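Local coordinates for probable oxidoreductase protein (PDB 4FB5) that probably works as a nucleotide-dependent oxidoreductase of the GFO/IDH/MocA family, pairing a Rossmann-type domain with a mixed-sheet domain, at residues Phe222-Lys234 with Ala379-Ile392. Sequence-based numbering, arbitrary orientation.
Sequences FGHVEAVITDMVK and AMAQSFHERRWIEI
The C-terminal tail of this GFO/IDH/MocA-type chain adds a short antiparallel strand to the edge of the chain's large mixed sheet: 390-391 pairs with 225-233, while the end of the helix just before it packs on the same strand. Val228 and Ile390 form the hydrogen-bonded pair, Ile390 N reaching Val228 O at 3.0 Å and Val228 N reaching Ile390 O at 3.1 Å; Ile392 N adds a bond to Glu226 O at 2.8 Å. Past the pairing, Thr230 is tied to the helix twice. Thr230 N donates to Ser383 OG at 3.0 Å, and its hydroxyl, swung beside the backbone N (chi1 -58°), donates to Met380 O from well off the C=O direction.

Trp389 lies across Ile229, whose CG2 sits over the six-membered ring, 3.7 Å from its centroid, in a CH-pi contact; the indole CE3 comes 3.9 Å from Ala227 CB. Arg387 of the second subunit makes a cation-pi contact with the same indole. An alanine in place of the tryptophan would probably strip Ile229 CG2 of its aromatic cover and leave that arginine without its cation-pi partner. Phe384, its CG anti to the backbone N (chi1 167°), brings one face under Met232 CB, 3.8 Å from the ring centroid, and an edge to Thr230 O; the selenium of Met232, a selenomethionine, stands obliquely to the same ring, a Met-aromatic contact.

Val228 points to the other side of the sheet from Ala227, its methyls against selenomethionine Met380 and Ile392 CD1. Leu207 and Leu215 of helix 206-221 pack against Met380 on this side, strand 254-261 flanks 225-233 with a classic bulge at Glu226 and Ala227 opposite Arg260, and the second subunit packs against Ile229 and Trp389.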
loop_
_atom_site.group_PDB
_atom_site.type_symbol
_atom_site.label_atom_id
_atom_site.label_comp_id
_atom_site.label_asym_id
_atom_site.label_seq_id
_atom_site.Cartn_x
_atom_site.Cartn_y
_atom_site.Cartn_z
ATOM N N PHE A 222 -2.691 12.108 24.383
ATOM C CA PHE A 222 -1.598 12.562 25.214
ATOM C C PHE A 222 -2.020 13.667 26.166
ATOM O O PHE A 222 -2.161 13.457 27.371
ATOM C CB PHE A 222 -0.432 13.019 24.329
ATOM C CG PHE A 222 0.122 11.919 23.446
ATOM C CD1 PHE A 222 0.683 10.779 24.015
ATOM C CD2 PHE A 222 0.021 12.004 22.050
ATOM C CE1 PHE A 222 1.170 9.754 23.209
ATOM C CE2 PHE A 222 0.489 11.002 21.224
ATOM C CZ PHE A 222 1.071 9.871 21.792
ATOM N N GLY A 223 -2.192 14.851 25.607
ATOM C CA GLY A 223 -2.852 15.919 26.272
ATOM C C GLY A 223 -2.585 17.169 25.474
ATOM O O GLY A 223 -2.312 17.103 24.260
ATOM N N HIS A 224 -2.681 18.301 26.166
ATOM C CA HIS A 224 -2.615 19.611 25.565
ATOM C C HIS A 224 -1.204 20.054 25.127
ATOM O O HIS A 224 -0.215 19.419 25.447
ATOM C CB HIS A 224 -3.268 20.614 26.502
ATOM C CG HIS A 224 -4.764 20.574 26.476
ATOM N ND1 HIS A 224 -5.500 20.912 25.358
ATOM C CD2 HIS A 224 -5.665 20.252 27.436
ATOM C CE1 HIS A 224 -6.789 20.790 25.622
ATOM N NE2 HIS A 224 -6.918 20.401 26.882
ATOM N N VAL A 225 -1.127 21.132 24.365
ATOM C CA VAL A 225 0.131 21.551 23.749
ATOM C C VAL A 225 0.811 22.624 24.604
ATOM O O VAL A 225 0.132 23.472 25.203
ATOM C CB VAL A 225 -0.178 22.094 22.351
ATOM C CG1 VAL A 225 1.027 22.588 21.706
ATOM C CG2 VAL A 225 -0.713 20.986 21.531
ATOM N N GLU A 226 2.136 22.636 24.650
ATOM C CA GLU A 226 2.802 23.480 25.662
ATOM C C GLU A 226 3.709 24.553 25.143
ATOM O O GLU A 226 3.747 25.626 25.709
ATOM C CB GLU A 226 3.493 22.646 26.742
ATOM C CG GLU A 226 2.456 21.925 27.632
ATOM C CD GLU A 226 3.044 20.726 28.418
ATOM O OE1 GLU A 226 4.312 20.620 28.529
ATOM O OE2 GLU A 226 2.219 19.899 28.930
ATOM N N ALA A 227 4.432 24.280 24.080
ATOM C CA ALA A 227 5.143 25.317 23.385
ATOM C C ALA A 227 4.940 25.009 21.901
ATOM O O ALA A 227 4.702 23.856 21.560
ATOM C CB ALA A 227 6.583 25.282 23.757
ATOM N N VAL A 228 5.001 26.025 21.036
ATOM C CA VAL A 228 4.771 25.888 19.601
ATOM C C VAL A 228 5.627 26.880 18.848
ATOM O O VAL A 228 5.911 27.939 19.373
ATOM C CB VAL A 228 3.275 26.086 19.177
ATOM C CG1 VAL A 228 2.354 25.082 19.896
ATOM C CG2 VAL A 228 2.782 27.531 19.373
ATOM N N ILE A 229 6.084 26.530 17.645
ATOM C CA ILE A 229 6.546 27.548 16.731
ATOM C C ILE A 229 6.149 27.204 15.279
ATOM O O ILE A 229 6.435 26.102 14.791
ATOM C CB ILE A 229 8.016 27.854 16.814
ATOM C CG1 ILE A 229 8.335 28.896 15.738
ATOM C CG2 ILE A 229 8.845 26.614 16.495
ATOM C CD1 ILE A 229 9.507 29.805 15.985
ATOM N N THR A 230 5.576 28.198 14.591
ATOM C CA THR A 230 4.824 27.991 13.399
ATOM C C THR A 230 5.403 28.665 12.161
ATOM O O THR A 230 5.804 29.803 12.224
ATOM C CB THR A 230 3.469 28.534 13.665
ATOM O OG1 THR A 230 2.940 27.851 14.809
ATOM C CG2 THR A 230 2.558 28.319 12.490
ATOM N N ASP A 231 5.463 27.938 11.047
ATOM C CA ASP A 231 5.683 28.523 9.727
ATOM C C ASP A 231 4.360 28.377 8.979
ATOM O O ASP A 231 3.665 27.371 9.140
ATOM C CB ASP A 231 6.826 27.842 8.966
ATOM C CG ASP A 231 7.262 28.651 7.751
ATOM O OD1 ASP A 231 6.733 29.782 7.607
ATOM O OD2 ASP A 231 8.102 28.195 6.930
HETATM N N MSE A 232 3.975 29.396 8.216
HETATM C CA MSE A 232 2.644 29.389 7.568
HETATM C C MSE A 232 2.751 29.737 6.128
HETATM O O MSE A 232 3.603 30.544 5.784
HETATM C CB MSE A 232 1.679 30.333 8.251
HETATM C CG MSE A 232 0.889 29.573 9.211
HETATM SE SE MSE A 232 -0.201 30.720 10.235
HETATM C CE MSE A 232 -1.829 29.693 10.438
ATOM N N VAL A 233 1.928 29.105 5.284
ATOM C CA VAL A 233 1.966 29.408 3.841
ATOM C C VAL A 233 0.661 30.019 3.280
ATOM O O VAL A 233 -0.402 29.440 3.447
ATOM C CB VAL A 233 2.381 28.159 2.986
ATOM C CG1 VAL A 233 2.842 28.566 1.585
ATOM C CG2 VAL A 233 3.476 27.368 3.647
ATOM N N LYS A 234 0.768 31.178 2.616
ATOM C CA LYS A 234 -0.229 31.678 1.644
ATOM C C LYS A 234 0.167 31.282 0.193
ATOM O O LYS A 234 0.813 32.047 -0.530
ATOM C CB LYS A 234 -0.266 33.160 1.759
ATOM C CG LYS A 234 -1.354 33.884 1.066
ATOM C CD LYS A 234 -1.277 35.394 1.470
ATOM C CE LYS A 234 -1.664 35.481 2.963
ATOM N NZ LYS A 234 -1.824 36.847 3.502
ATOM N N ALA A 379 -2.030 30.693 19.817
ATOM C CA ALA A 379 -0.573 30.657 20.053
ATOM C C ALA A 379 0.224 30.362 18.809
ATOM O O ALA A 379 1.244 31.000 18.540
ATOM C CB ALA A 379 -0.265 29.636 21.085
HETATM N N MSE A 380 -0.265 29.414 18.019
HETATM C CA MSE A 380 0.395 29.100 16.758
HETATM C C MSE A 380 0.413 30.281 15.799
HETATM O O MSE A 380 1.438 30.568 15.210
HETATM C CB MSE A 380 -0.207 27.856 16.132
HETATM C CG MSE A 380 0.032 26.611 16.971
HETATM SE SE MSE A 380 -1.151 25.067 16.540
HETATM C CE MSE A 380 -0.888 23.975 18.163
ATOM N N ALA A 381 -0.702 30.982 15.658
ATOM C CA ALA A 381 -0.715 32.142 14.791
ATOM C C ALA A 381 0.260 33.230 15.313
ATOM O O ALA A 381 1.126 33.799 14.567
ATOM C CB ALA A 381 -2.085 32.672 14.683
ATOM N N GLN A 382 0.154 33.492 16.608
ATOM C CA GLN A 382 0.986 34.502 17.191
ATOM C C GLN A 382 2.394 34.043 16.916
ATOM O O GLN A 382 3.248 34.786 16.368
ATOM C CB GLN A 382 0.724 34.607 18.691
ATOM C CG GLN A 382 1.616 35.632 19.327
ATOM C CD GLN A 382 1.392 35.819 20.839
ATOM O OE1 GLN A 382 0.894 34.923 21.546
ATOM N NE2 GLN A 382 1.827 36.989 21.343
ATOM N N SER A 383 2.620 32.780 17.244
ATOM C CA SER A 383 3.896 32.205 17.036
ATOM C C SER A 383 4.502 32.559 15.692
ATOM O O SER A 383 5.729 32.599 15.583
ATOM C CB SER A 383 3.781 30.710 17.214
ATOM O OG SER A 383 4.976 30.089 16.824
ATOM N N PHE A 384 3.683 32.818 14.669
ATOM C CA PHE A 384 4.196 32.975 13.297
ATOM C C PHE A 384 4.441 34.409 13.009
ATOM O O PHE A 384 5.431 34.801 12.372
ATOM C CB PHE A 384 3.185 32.450 12.258
ATOM C CG PHE A 384 3.500 32.858 10.834
ATOM C CD1 PHE A 384 4.579 32.316 10.169
ATOM C CD2 PHE A 384 2.732 33.802 10.180
ATOM C CE1 PHE A 384 4.886 32.690 8.848
ATOM C CE2 PHE A 384 3.040 34.196 8.871
ATOM C CZ PHE A 384 4.119 33.649 8.206
ATOM N N HIS A 385 3.489 35.213 13.440
ATOM C CA HIS A 385 3.609 36.658 13.265
ATOM C C HIS A 385 4.756 37.273 14.086
ATOM O O HIS A 385 5.491 38.144 13.592
ATOM C CB HIS A 385 2.256 37.300 13.505
ATOM C CG HIS A 385 1.305 37.026 12.387
ATOM N ND1 HIS A 385 1.557 37.426 11.083
ATOM C CD2 HIS A 385 0.129 36.352 12.360
ATOM C CE1 HIS A 385 0.565 37.020 10.307
ATOM N NE2 HIS A 385 -0.313 36.363 11.056
ATOM N N GLU A 386 4.958 36.753 15.300
ATOM C CA GLU A 386 6.083 37.186 16.142
ATOM C C GLU A 386 7.385 36.423 15.867
ATOM O O GLU A 386 8.380 36.678 16.519
ATOM C CB GLU A 386 5.703 37.135 17.626
ATOM C CG GLU A 386 4.777 38.273 18.031
ATOM C CD GLU A 386 4.098 38.027 19.358
ATOM O OE1 GLU A 386 4.715 37.354 20.243
ATOM O OE2 GLU A 386 2.932 38.492 19.520
ATOM N N ARG A 387 7.357 35.473 14.922
ATOM C CA ARG A 387 8.523 34.717 14.536
ATOM C C ARG A 387 9.345 34.141 15.690
ATOM O O ARG A 387 10.576 34.135 15.650
ATOM C CB ARG A 387 9.382 35.556 13.598
ATOM C CG ARG A 387 8.971 35.331 12.158
ATOM C CD ARG A 387 9.747 36.181 11.144
ATOM N NE ARG A 387 11.190 35.893 11.103
ATOM C CZ ARG A 387 11.791 34.981 10.324
ATOM N NH1 ARG A 387 11.093 34.192 9.499
ATOM N NH2 ARG A 387 13.117 34.851 10.373
ATOM N N ARG A 388 8.681 33.624 16.714
ATOM C CA ARG A 388 9.422 33.117 17.884
ATOM C C ARG A 388 8.679 31.930 18.545
ATOM O O ARG A 388 7.463 31.806 18.415
ATOM C CB ARG A 388 9.632 34.266 18.912
ATOM C CG ARG A 388 8.315 34.938 19.391
ATOM C CD ARG A 388 8.420 35.937 20.532
ATOM N NE ARG A 388 7.068 36.238 21.040
ATOM C CZ ARG A 388 6.606 35.898 22.261
ATOM N NH1 ARG A 388 7.429 35.296 23.171
ATOM N NH2 ARG A 388 5.319 36.187 22.585
ATOM N N TRP A 389 9.388 31.073 19.279
ATOM C CA TRP A 389 8.696 30.081 20.115
ATOM C C TRP A 389 7.723 30.766 21.022
ATOM O O TRP A 389 8.005 31.857 21.464
ATOM C CB TRP A 389 9.697 29.328 20.977
ATOM C CG TRP A 389 10.343 28.232 20.268
ATOM C CD1 TRP A 389 11.496 28.291 19.580
ATOM C CD2 TRP A 389 9.867 26.888 20.168
ATOM N NE1 TRP A 389 11.804 27.059 19.057
ATOM C CE2 TRP A 389 10.818 26.171 19.417
ATOM C CE3 TRP A 389 8.738 26.221 20.656
ATOM C CZ2 TRP A 389 10.662 24.815 19.098
ATOM C CZ3 TRP A 389 8.583 24.868 20.368
ATOM C CH2 TRP A 389 9.536 24.179 19.586
ATOM N N ILE A 390 6.619 30.112 21.353
ATOM C CA ILE A 390 5.623 30.627 22.306
ATOM C C ILE A 390 5.138 29.552 23.242
ATOM O O ILE A 390 4.685 28.522 22.786
ATOM C CB ILE A 390 4.391 31.147 21.577
ATOM C CG1 ILE A 390 4.774 32.369 20.717
ATOM C CG2 ILE A 390 3.252 31.359 22.568
ATOM C CD1 ILE A 390 3.828 33.522 20.720
ATOM N N GLU A 391 5.199 29.805 24.548
ATOM C CA GLU A 391 4.789 28.850 25.571
ATOM C C GLU A 391 3.318 29.086 25.918
ATOM O O GLU A 391 2.821 30.162 25.681
ATOM C CB GLU A 391 5.670 29.041 26.814
ATOM C CG GLU A 391 7.220 29.020 26.558
ATOM C CD GLU A 391 7.917 27.656 26.853
ATOM O OE1 GLU A 391 7.344 26.787 27.575
ATOM O OE2 GLU A 391 9.059 27.455 26.355
ATOM N N ILE A 392 2.620 28.107 26.485
ATOM C CA ILE A 392 1.167 28.221 26.689
ATOM C C ILE A 392 0.710 27.748 28.088
ATOM O O ILE A 392 0.224 28.546 28.916
ATOM C CB ILE A 392 0.404 27.425 25.605
ATOM C CG1 ILE A 392 0.840 27.841 24.192
ATOM C CG2 ILE A 392 -1.087 27.609 25.733
ATOM C CD1 ILE A 392 0.765 26.737 23.158
#